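Local coordinates for protein putative DsbA oxidoreductase SCO1869 (Streptomyces coelicolor A3, PDB 3GL5) that is probably an oxidoreductase of the DsbA family, with a thioredoxin-type fold and a disulfide at the start of a helix, at residues L109-F123 with L141-V155. Sequence-based numbering, arbitrary orientation. Where two conformers were deposited one is given.
Sequences LAKERGRHEALLDAF and LVELAVGAGLDAEEV
Leu150 wedges its two methyls between the ends of two helices: CD2 lies 3.8 Å from Leu109 CG, while CD1 rests on Ala110 CB and on the aliphatic root of Arg115, whose side chain runs antiparallel alongside it. Leu109, with CG anti to the backbone N (chi1 173°), carries CD2 across Val155 CG2 at about a right angle. Further along, small residues let the backbones close in, and the CA atoms of Leu119 and Ala148 are 5.4 Å apart. Ala148 CB sits over the turn of Ala118 and Leu119, and Leu119 CD1 packs on Ala145 CA at 3.7 Å. Phe123 turns its edge to Leu144 CB, 3.9 Å from CE1, while one face is backed by Leu119 CD1. Such helix-on-helix packing is consistent with the helical insertion that DsbA-like proteins carry within the thioredoxin fold: helices 116-123 and 141-147 run roughly antiparallel at 137°, and each segment passes through a short loop from one helix to the next. Gly149 ends helix 138-147 in a Schellman motif; its CA lies over a face of the Arg115 guanidinium, and its O takes a weak, bent hydrogen bond from Arg115 NH2. The charged contact is a salt bridge, where Arg113 NE meets the syn side of Glu154 OE2 at 2.9 Å, nearly within the guanidinium plane, the carboxylate being turned 79° to it. A methionine in place of Arg113 would probably leave the Glu154 carboxylate without its mate and freer to turn. Arg113 also packs against Arg113 of the second subunit.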
loop_
_atom_site.group_PDB
_atom_site.type_symbol
_atom_site.label_atom_id
_atom_site.label_comp_id
_atom_site.label_asym_id
_atom_site.label_seq_id
_atom_site.Cartn_x
_atom_site.Cartn_y
_atom_site.Cartn_z
ATOM N N LEU A 109 -11.172 4.013 5.065
ATOM C CA LEU A 109 -11.942 2.784 5.385
ATOM C C LEU A 109 -11.971 1.783 4.218
ATOM O O LEU A 109 -11.505 0.633 4.345
ATOM C CB LEU A 109 -13.362 3.115 5.850
ATOM C CG LEU A 109 -14.319 1.923 6.058
ATOM C CD1 LEU A 109 -13.705 0.818 6.963
ATOM C CD2 LEU A 109 -15.617 2.416 6.652
ATOM N N ALA A 110 -12.471 2.234 3.066
ATOM C CA ALA A 110 -12.401 1.446 1.824
ATOM C C ALA A 110 -11.004 0.911 1.463
ATOM O O ALA A 110 -10.874 -0.228 1.035
ATOM C CB ALA A 110 -12.983 2.262 0.622
ATOM N N LYS A 111 -9.956 1.722 1.603
ATOM C CA LYS A 111 -8.619 1.301 1.135
ATOM C C LYS A 111 -8.192 0.090 1.968
ATOM O O LYS A 111 -7.500 -0.854 1.483
ATOM C CB LYS A 111 -7.624 2.457 1.285
ATOM C CG LYS A 111 -6.150 2.108 1.022
ATOM C CD LYS A 111 -5.213 3.096 1.723
ATOM C CE LYS A 111 -4.072 3.488 0.790
ATOM N NZ LYS A 111 -2.831 3.927 1.505
ATOM N N GLU A 112 -8.669 0.126 3.211
ATOM C CA GLU A 112 -8.455 -0.904 4.200
ATOM C C GLU A 112 -9.646 -1.874 4.293
ATOM O O GLU A 112 -9.846 -2.548 5.309
ATOM C CB GLU A 112 -8.177 -0.261 5.547
ATOM C CG GLU A 112 -7.290 -1.050 6.385
ATOM C CD GLU A 112 -7.656 -0.906 7.830
ATOM O OE1 GLU A 112 -7.479 0.211 8.346
ATOM O OE2 GLU A 112 -8.126 -1.918 8.424
ATOM N N ARG A 113 -10.435 -1.947 3.232
ATOM C CA ARG A 113 -11.321 -3.079 3.029
ATOM C C ARG A 113 -11.135 -3.550 1.596
ATOM O O ARG A 113 -12.023 -4.191 1.051
ATOM C CB ARG A 113 -12.787 -2.723 3.254
ATOM C CG ARG A 113 -13.179 -2.443 4.664
ATOM C CD ARG A 113 -13.119 -3.706 5.574
ATOM N NE ARG A 113 -13.325 -3.277 6.937
ATOM C CZ ARG A 113 -12.348 -2.964 7.784
ATOM N NH1 ARG A 113 -11.069 -3.081 7.437
ATOM N NH2 ARG A 113 -12.659 -2.539 8.998
ATOM N N GLY A 114 -9.993 -3.213 0.986
ATOM C CA GLY A 114 -9.693 -3.537 -0.412
ATOM C C GLY A 114 -10.693 -3.013 -1.443
ATOM O O GLY A 114 -10.737 -3.512 -2.586
ATOM N N ARG A 115 -11.502 -2.027 -1.055
ATOM C CA ARG A 115 -12.569 -1.512 -1.923
ATOM C C ARG A 115 -12.303 -0.071 -2.343
ATOM O O ARG A 115 -13.233 0.656 -2.673
ATOM C CB ARG A 115 -13.948 -1.641 -1.243
ATOM C CG ARG A 115 -14.310 -3.081 -0.753
ATOM C CD ARG A 115 -15.399 -3.843 -1.564
ATOM N NE ARG A 115 -16.244 -4.659 -0.658
ATOM C CZ ARG A 115 -16.926 -5.781 -0.961
ATOM N NH1 ARG A 115 -16.913 -6.310 -2.185
ATOM N NH2 ARG A 115 -17.633 -6.394 -0.012
ATOM N N HIS A 116 -11.037 0.340 -2.339
ATOM C CA HIS A 116 -10.711 1.742 -2.536
ATOM C C HIS A 116 -11.280 2.292 -3.879
ATOM O O HIS A 116 -12.008 3.297 -3.876
ATOM C CB HIS A 116 -9.210 1.999 -2.412
ATOM C CG HIS A 116 -8.859 3.442 -2.180
ATOM N ND1 HIS A 116 -7.639 3.841 -1.672
ATOM C CD2 HIS A 116 -9.558 4.583 -2.418
ATOM C CE1 HIS A 116 -7.617 5.161 -1.568
ATOM N NE2 HIS A 116 -8.759 5.638 -2.034
ATOM N N GLU A 117 -11.011 1.590 -4.981
ATOM C CA GLU A 117 -11.413 2.081 -6.283
ATOM C C GLU A 117 -12.935 2.099 -6.496
ATOM O O GLU A 117 -13.471 3.047 -7.099
ATOM C CB GLU A 117 -10.662 1.386 -7.420
ATOM C CG GLU A 117 -10.641 2.305 -8.633
ATOM C CD GLU A 117 -9.563 1.974 -9.634
ATOM O OE1 GLU A 117 -8.523 1.375 -9.238
ATOM O OE2 GLU A 117 -9.755 2.333 -10.822
ATOM N N ALA A 118 -13.620 1.097 -5.924
ATOM C CA ALA A 118 -15.087 1.054 -5.916
ATOM C C ALA A 118 -15.706 2.230 -5.174
ATOM O O ALA A 118 -16.685 2.815 -5.636
ATOM C CB ALA A 118 -15.621 -0.300 -5.367
ATOM N N LEU A 119 -15.170 2.622 -4.033
ATOM C CA LEU A 119 -15.782 3.750 -3.321
ATOM C C LEU A 119 -15.380 5.095 -3.976
ATOM O O LEU A 119 -16.179 6.057 -4.022
ATOM C CB LEU A 119 -15.431 3.748 -1.826
ATOM C CG LEU A 119 -16.115 4.803 -0.948
ATOM C CD1 LEU A 119 -17.642 4.682 -1.018
ATOM C CD2 LEU A 119 -15.570 4.782 0.512
ATOM N N LEU A 120 -14.156 5.147 -4.484
ATOM C CA LEU A 120 -13.696 6.337 -5.209
ATOM C C LEU A 120 -14.623 6.630 -6.416
ATOM O O LEU A 120 -15.154 7.744 -6.563
ATOM C CB LEU A 120 -12.226 6.177 -5.595
ATOM C CG LEU A 120 -11.572 7.342 -6.326
ATOM C CD1 LEU A 120 -11.643 8.666 -5.506
ATOM C CD2 LEU A 120 -10.140 6.968 -6.748
ATOM N N ASP A 121 -14.853 5.611 -7.243
ATOM C CA ASP A 121 -15.781 5.753 -8.371
ATOM C C ASP A 121 -17.194 6.045 -7.930
ATOM O O ASP A 121 -17.843 6.824 -8.577
ATOM C CB ASP A 121 -15.774 4.547 -9.285
ATOM C CG ASP A 121 -14.484 4.399 -10.047
ATOM O OD1 ASP A 121 -13.828 5.415 -10.391
ATOM O OD2 ASP A 121 -14.120 3.228 -10.323
ATOM N N ALA A 122 -17.648 5.481 -6.798
ATOM C CA ALA A 122 -18.974 5.804 -6.287
ATOM C C ALA A 122 -19.087 7.257 -5.887
ATOM O O ALA A 122 -20.087 7.883 -6.140
ATOM C CB ALA A 122 -19.350 4.929 -5.093
ATOM N N PHE A 123 -18.107 7.746 -5.134
ATOM C CA PHE A 123 -18.136 9.119 -4.707
ATOM C C PHE A 123 -18.092 10.098 -5.910
ATOM O O PHE A 123 -18.804 11.115 -5.896
ATOM C CB PHE A 123 -17.001 9.433 -3.673
ATOM C CG PHE A 123 -17.270 8.889 -2.270
ATOM C CD1 PHE A 123 -18.552 8.373 -1.913
ATOM C CD2 PHE A 123 -16.256 8.904 -1.291
ATOM C CE1 PHE A 123 -18.812 7.875 -0.599
ATOM C CE2 PHE A 123 -16.522 8.420 0.017
ATOM C CZ PHE A 123 -17.802 7.930 0.358
ATOM N N LEU A 141 -23.738 9.313 2.062
ATOM C CA LEU A 141 -22.455 8.605 2.086
ATOM C C LEU A 141 -22.636 7.159 2.510
ATOM O O LEU A 141 -21.990 6.273 1.964
ATOM C CB LEU A 141 -21.439 9.316 2.984
ATOM C CG LEU A 141 -21.297 10.797 2.623
ATOM C CD1 LEU A 141 -20.329 11.539 3.567
ATOM C CD2 LEU A 141 -20.899 10.988 1.135
ATOM N N VAL A 142 -23.528 6.913 3.456
ATOM C CA VAL A 142 -23.780 5.568 3.867
ATOM C C VAL A 142 -24.279 4.723 2.675
ATOM O O VAL A 142 -23.757 3.624 2.403
ATOM C CB VAL A 142 -24.747 5.557 5.039
ATOM C CG1 VAL A 142 -25.134 4.139 5.388
ATOM C CG2 VAL A 142 -24.116 6.243 6.244
ATOM N N GLU A 143 -25.262 5.256 1.952
ATOM C CA GLU A 143 -25.851 4.559 0.812
ATOM C C GLU A 143 -24.785 4.321 -0.249
ATOM O O GLU A 143 -24.616 3.191 -0.699
ATOM C CB GLU A 143 -26.991 5.374 0.217
ATOM C CG GLU A 143 -28.210 5.539 1.121
ATOM C CD GLU A 143 -29.136 6.658 0.643
ATOM O OE1 GLU A 143 -28.717 7.469 -0.220
ATOM O OE2 GLU A 143 -30.300 6.712 1.110
ATOM N N LEU A 144 -24.061 5.378 -0.640
ATOM C CA LEU A 144 -22.973 5.221 -1.607
ATOM C C LEU A 144 -21.932 4.184 -1.167
ATOM O O LEU A 144 -21.404 3.433 -1.982
ATOM C CB LEU A 144 -22.273 6.568 -1.865
ATOM C CG LEU A 144 -23.139 7.599 -2.583
ATOM C CD1 LEU A 144 -22.468 8.963 -2.579
ATOM C CD2 LEU A 144 -23.467 7.136 -4.024
ATOM N N ALA A 145 -21.630 4.159 0.118
ATOM C CA ALA A 145 -20.618 3.263 0.628
ATOM C C ALA A 145 -21.120 1.805 0.619
ATOM O O ALA A 145 -20.421 0.890 0.143
ATOM C CB ALA A 145 -20.189 3.720 2.024
ATOM N N VAL A 146 -22.350 1.595 1.076
ATOM C CA VAL A 146 -22.922 0.257 1.067
ATOM C C VAL A 146 -22.929 -0.264 -0.373
ATOM O O VAL A 146 -22.576 -1.423 -0.625
ATOM C CB VAL A 146 -24.322 0.251 1.653
ATOM C CG1 VAL A 146 -25.094 -0.978 1.178
ATOM C CG2 VAL A 146 -24.250 0.270 3.170
ATOM N N GLY A 147 -23.279 0.611 -1.319
ATOM C CA GLY A 147 -23.381 0.201 -2.713
ATOM C C GLY A 147 -22.048 -0.272 -3.261
ATOM O O GLY A 147 -21.997 -1.141 -4.145
ATOM N N ALA A 148 -20.970 0.279 -2.704
ATOM C CA ALA A 148 -19.596 -0.058 -3.081
ATOM C C ALA A 148 -19.020 -1.334 -2.410
ATOM O O ALA A 148 -17.846 -1.673 -2.612
ATOM C CB ALA A 148 -18.667 1.175 -2.818
ATOM N N GLY A 149 -19.843 -2.051 -1.643
ATOM C CA GLY A 149 -19.385 -3.236 -0.947
ATOM C C GLY A 149 -19.080 -3.086 0.538
ATOM O O GLY A 149 -18.871 -4.087 1.229
ATOM N N LEU A 150 -19.053 -1.856 1.047
ATOM C CA LEU A 150 -18.689 -1.651 2.451
ATOM C C LEU A 150 -19.843 -1.978 3.405
ATOM O O LEU A 150 -20.994 -1.993 2.989
ATOM C CB LEU A 150 -18.176 -0.235 2.678
ATOM C CG LEU A 150 -16.729 0.020 2.301
ATOM C CD1 LEU A 150 -16.540 0.104 0.799
ATOM C CD2 LEU A 150 -16.346 1.342 2.891
ATOM N N ASP A 151 -19.526 -2.247 4.669
ATOM C CA ASP A 151 -20.539 -2.496 5.725
ATOM C C ASP A 151 -21.057 -1.189 6.345
ATOM O O ASP A 151 -20.286 -0.276 6.557
ATOM C CB ASP A 151 -19.969 -3.409 6.836
ATOM C CG ASP A 151 -20.862 -3.454 8.091
ATOM O OD1 ASP A 151 -21.735 -4.336 8.179
ATOM O OD2 ASP A 151 -20.731 -2.585 8.979
ATOM N N ALA A 152 -22.344 -1.139 6.684
ATOM C CA ALA A 152 -23.057 0.102 7.024
ATOM C C ALA A 152 -22.924 0.615 8.460
ATOM O O ALA A 152 -22.719 1.836 8.663
ATOM C CB ALA A 152 -24.516 -0.048 6.686
ATOM N N GLU A 153 -23.064 -0.291 9.434
ATOM C CA GLU A 153 -22.927 0.054 10.856
ATOM C C GLU A 153 -21.540 0.653 11.053
ATOM O O GLU A 153 -21.337 1.573 11.856
ATOM C CB GLU A 153 -23.085 -1.197 11.745
ATOM C CG GLU A 153 -24.085 -2.245 11.240
ATOM C CD GLU A 153 -23.876 -3.632 11.868
ATOM O OE1 GLU A 153 -23.425 -3.724 13.033
ATOM O OE2 GLU A 153 -24.166 -4.639 11.194
ATOM N N GLU A 154 -20.607 0.105 10.280
ATOM C CA GLU A 154 -19.198 0.410 10.295
ATOM C C GLU A 154 -18.892 1.742 9.626
ATOM O O GLU A 154 -18.132 2.568 10.159
ATOM C CB GLU A 154 -18.586 -0.719 9.490
ATOM C CG GLU A 154 -17.192 -0.616 9.003
ATOM C CD GLU A 154 -16.576 -1.995 8.992
ATOM O OE1 GLU A 154 -16.785 -2.729 9.978
ATOM O OE2 GLU A 154 -15.907 -2.365 8.007
ATOM N N VAL A 155 -19.488 1.956 8.456
ATOM C CA VAL A 155 -19.270 3.171 7.707
ATOM C C VAL A 155 -19.770 4.315 8.556
ATOM O O VAL A 155 -19.152 5.359 8.633
ATOM C CB VAL A 155 -19.977 3.073 6.340
ATOM C CG1 VAL A 155 -20.373 4.438 5.806
ATOM C CG2 VAL A 155 -19.069 2.342 5.367
#